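PDB 4ZAS: CalS13, which binds dTDP-4-keto-6-deoxyglucose and is probably a pyridoxal phosphate-dependent sugar aminotransferase. Local coordinates for residues L292-E297 and V384-T389. Numbering follows the deposited sequence.
Sequences LRRHRE and VGWWLT
His295, on the long helix 275-305, lays its imidazole against the backbone of Gly385 in the loop 384-389. Gly385 CA sits over the middle of one ring face, 3.4 Å from the centroid and 14° off the ring normal. This is a CH-pi contact. His295 CG lies anti to the carbonyl carbon and beside the backbone N (chi1 -88°), which carries the ring across to the loop. ND1 is hydrogen-bonded to the carbonyl oxygen of Phe325. That bond holds one ring nitrogen while NE2 comes to 3.4 Å from Trp386 CD1. The two aromatic rings meet rim to rim, their planes inclined at 49°. Trp387 lies farther off and obliquely, with its CZ3 4.1 Å from His295 NE2. Together the three residues make an aromatic cluster.

The loop runs from strand 379-382 to helix 390-401. The protein belongs to the DegT/DnrJ/EryC1 family, and its mixed sheet of seven strands is consistent with the fold-type I aminotransferases. A type I beta turn spans Gly385 to Leu388. Trp387 CE3 lies over the centre of the Trp386 ring. Trp387 NE1 is hydrogen-bonded to the carbonyl oxygen of Pro31. The side chain of Trp387 is about 8 Å from the bound dTDP-4-keto-6-deoxyglucose.

Arg294 can be followed outward from the helix. Its CB packs on Trp386, 3.8 Å from CA of that residue. CD passes 3.5 Å from Trp386 O. The chain bends at chi3, and NE turns to a salt bridge with Glu290. Trp386 O lies at the edge of the guanidinium, tilted somewhat out of its plane. At the tip, NH1 donates a bent hydrogen bond to Trp386 O, modelled at 2.5 Å, a shortness that is doubtful.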
loop_
_atom_site.group_PDB
_atom_site.type_symbol
_atom_site.label_atom_id
_atom_site.label_comp_id
_atom_site.label_asym_id
_atom_site.label_seq_id
_atom_site.Cartn_x
_atom_site.Cartn_y
_atom_site.Cartn_z
ATOM N N LEU A 292 17.172 -16.327 13.636
ATOM C CA LEU A 292 16.915 -17.440 12.740
ATOM C C LEU A 292 17.563 -18.728 13.252
ATOM O O LEU A 292 16.980 -19.810 13.138
ATOM C CB LEU A 292 17.426 -17.125 11.336
ATOM C CG LEU A 292 17.235 -18.262 10.337
ATOM C CD1 LEU A 292 15.730 -18.540 10.112
ATOM C CD2 LEU A 292 17.987 -17.974 9.032
ATOM N N ARG A 293 18.774 -18.611 13.794
ATOM C CA ARG A 293 19.490 -19.766 14.330
ATOM C C ARG A 293 18.682 -20.393 15.468
ATOM O O ARG A 293 18.624 -21.615 15.597
ATOM C CB ARG A 293 20.879 -19.366 14.826
ATOM C CG ARG A 293 21.784 -20.526 15.161
ATOM C CD ARG A 293 22.920 -20.110 16.102
ATOM N NE ARG A 293 22.402 -19.629 17.378
ATOM C CZ ARG A 293 22.009 -20.431 18.366
ATOM N NH1 ARG A 293 22.080 -21.751 18.224
ATOM N NH2 ARG A 293 21.537 -19.919 19.494
ATOM N N ARG A 294 18.035 -19.555 16.278
ATOM C CA ARG A 294 17.235 -20.066 17.384
ATOM C C ARG A 294 15.960 -20.768 16.880
ATOM O O ARG A 294 15.582 -21.811 17.418
ATOM C CB ARG A 294 16.875 -18.946 18.363
ATOM C CG ARG A 294 18.012 -18.540 19.302
ATOM C CD ARG A 294 17.474 -17.689 20.453
ATOM N NE ARG A 294 18.112 -16.378 20.506
ATOM C CZ ARG A 294 17.542 -15.293 21.024
ATOM N NH1 ARG A 294 16.323 -15.368 21.548
ATOM N NH2 ARG A 294 18.190 -14.130 21.018
ATOM N N HIS A 295 15.310 -20.210 15.849
ATOM C CA HIS A 295 14.167 -20.873 15.215
ATOM C C HIS A 295 14.567 -22.314 14.807
ATOM O O HIS A 295 13.871 -23.287 15.122
ATOM C CB HIS A 295 13.682 -20.096 13.975
ATOM C CG HIS A 295 12.656 -19.026 14.244
ATOM N ND1 HIS A 295 11.347 -19.127 13.816
ATOM C CD2 HIS A 295 12.760 -17.810 14.841
ATOM C CE1 HIS A 295 10.686 -18.030 14.152
ATOM N NE2 HIS A 295 11.518 -17.217 14.781
ATOM N N ARG A 296 15.691 -22.451 14.105
ATOM C CA ARG A 296 16.092 -23.748 13.578
ATOM C C ARG A 296 16.477 -24.721 14.659
ATOM O O ARG A 296 16.206 -25.918 14.544
ATOM C CB ARG A 296 17.239 -23.598 12.577
ATOM C CG ARG A 296 16.790 -23.052 11.252
ATOM C CD ARG A 296 17.941 -22.694 10.360
ATOM N NE ARG A 296 17.463 -22.409 9.012
ATOM C CZ ARG A 296 18.123 -21.667 8.126
ATOM N NH1 ARG A 296 19.285 -21.107 8.444
ATOM N NH2 ARG A 296 17.606 -21.471 6.925
ATOM N N GLU A 297 17.128 -24.206 15.697
ATOM C CA GLU A 297 17.556 -25.033 16.819
ATOM C C GLU A 297 16.336 -25.594 17.548
ATOM O O GLU A 297 16.311 -26.769 17.920
ATOM C CB GLU A 297 18.446 -24.229 17.760
ATOM C CG GLU A 297 18.609 -24.842 19.120
ATOM C CD GLU A 297 19.499 -24.015 20.014
ATOM O OE1 GLU A 297 19.747 -22.833 19.683
ATOM O OE2 GLU A 297 19.946 -24.550 21.049
ATOM N N VAL A 384 7.697 -21.889 17.854
ATOM C CA VAL A 384 9.016 -22.460 17.609
ATOM C C VAL A 384 10.070 -21.357 17.562
ATOM O O VAL A 384 11.268 -21.648 17.539
ATOM C CB VAL A 384 9.016 -23.293 16.293
ATOM C CG1 VAL A 384 9.009 -22.379 15.086
ATOM C CG2 VAL A 384 10.195 -24.290 16.244
ATOM N N GLY A 385 9.622 -20.096 17.579
ATOM C CA GLY A 385 10.499 -18.937 17.416
ATOM C C GLY A 385 11.593 -18.649 18.445
ATOM O O GLY A 385 11.768 -19.390 19.417
ATOM N N TRP A 386 12.328 -17.558 18.213
ATOM C CA TRP A 386 13.519 -17.168 18.987
ATOM C C TRP A 386 13.249 -16.771 20.446
ATOM O O TRP A 386 14.185 -16.627 21.233
ATOM C CB TRP A 386 14.249 -16.010 18.277
ATOM C CG TRP A 386 13.331 -14.867 17.908
ATOM C CD1 TRP A 386 12.751 -14.641 16.689
ATOM C CD2 TRP A 386 12.855 -13.825 18.779
ATOM N NE1 TRP A 386 11.955 -13.517 16.746
ATOM C CE2 TRP A 386 12.002 -12.996 18.011
ATOM C CE3 TRP A 386 13.071 -13.511 20.129
ATOM C CZ2 TRP A 386 11.361 -11.875 18.550
ATOM C CZ3 TRP A 386 12.434 -12.394 20.661
ATOM C CH2 TRP A 386 11.593 -11.586 19.865
ATOM N N TRP A 387 11.985 -16.557 20.798
ATOM C CA TRP A 387 11.618 -16.117 22.153
ATOM C C TRP A 387 11.423 -17.283 23.115
ATOM O O TRP A 387 11.224 -17.080 24.318
ATOM C CB TRP A 387 10.336 -15.297 22.114
ATOM C CG TRP A 387 9.224 -16.052 21.450
ATOM C CD1 TRP A 387 8.296 -16.847 22.060
ATOM C CD2 TRP A 387 8.938 -16.103 20.041
ATOM N NE1 TRP A 387 7.439 -17.375 21.123
ATOM C CE2 TRP A 387 7.814 -16.939 19.875
ATOM C CE3 TRP A 387 9.516 -15.519 18.907
ATOM C CZ2 TRP A 387 7.251 -17.208 18.611
ATOM C CZ3 TRP A 387 8.947 -15.778 17.646
ATOM C CH2 TRP A 387 7.824 -16.615 17.515
ATOM N N LEU A 388 11.451 -18.502 22.587
ATOM C CA LEU A 388 11.289 -19.673 23.437
ATOM C C LEU A 388 12.516 -19.922 24.314
ATOM O O LEU A 388 13.624 -20.109 23.815
ATOM C CB LEU A 388 11.014 -20.920 22.598
ATOM C CG LEU A 388 9.698 -21.052 21.846
ATOM C CD1 LEU A 388 9.547 -22.479 21.338
ATOM C CD2 LEU A 388 8.565 -20.707 22.763
ATOM N N THR A 389 12.308 -19.974 25.624
ATOM C CA THR A 389 13.371 -20.403 26.516
ATOM C C THR A 389 13.464 -21.908 26.459
ATOM O O THR A 389 12.541 -22.583 25.990
ATOM C CB THR A 389 13.114 -20.013 27.959
ATOM O OG1 THR A 389 12.012 -20.790 28.453
ATOM C CG2 THR A 389 12.814 -18.526 28.071
#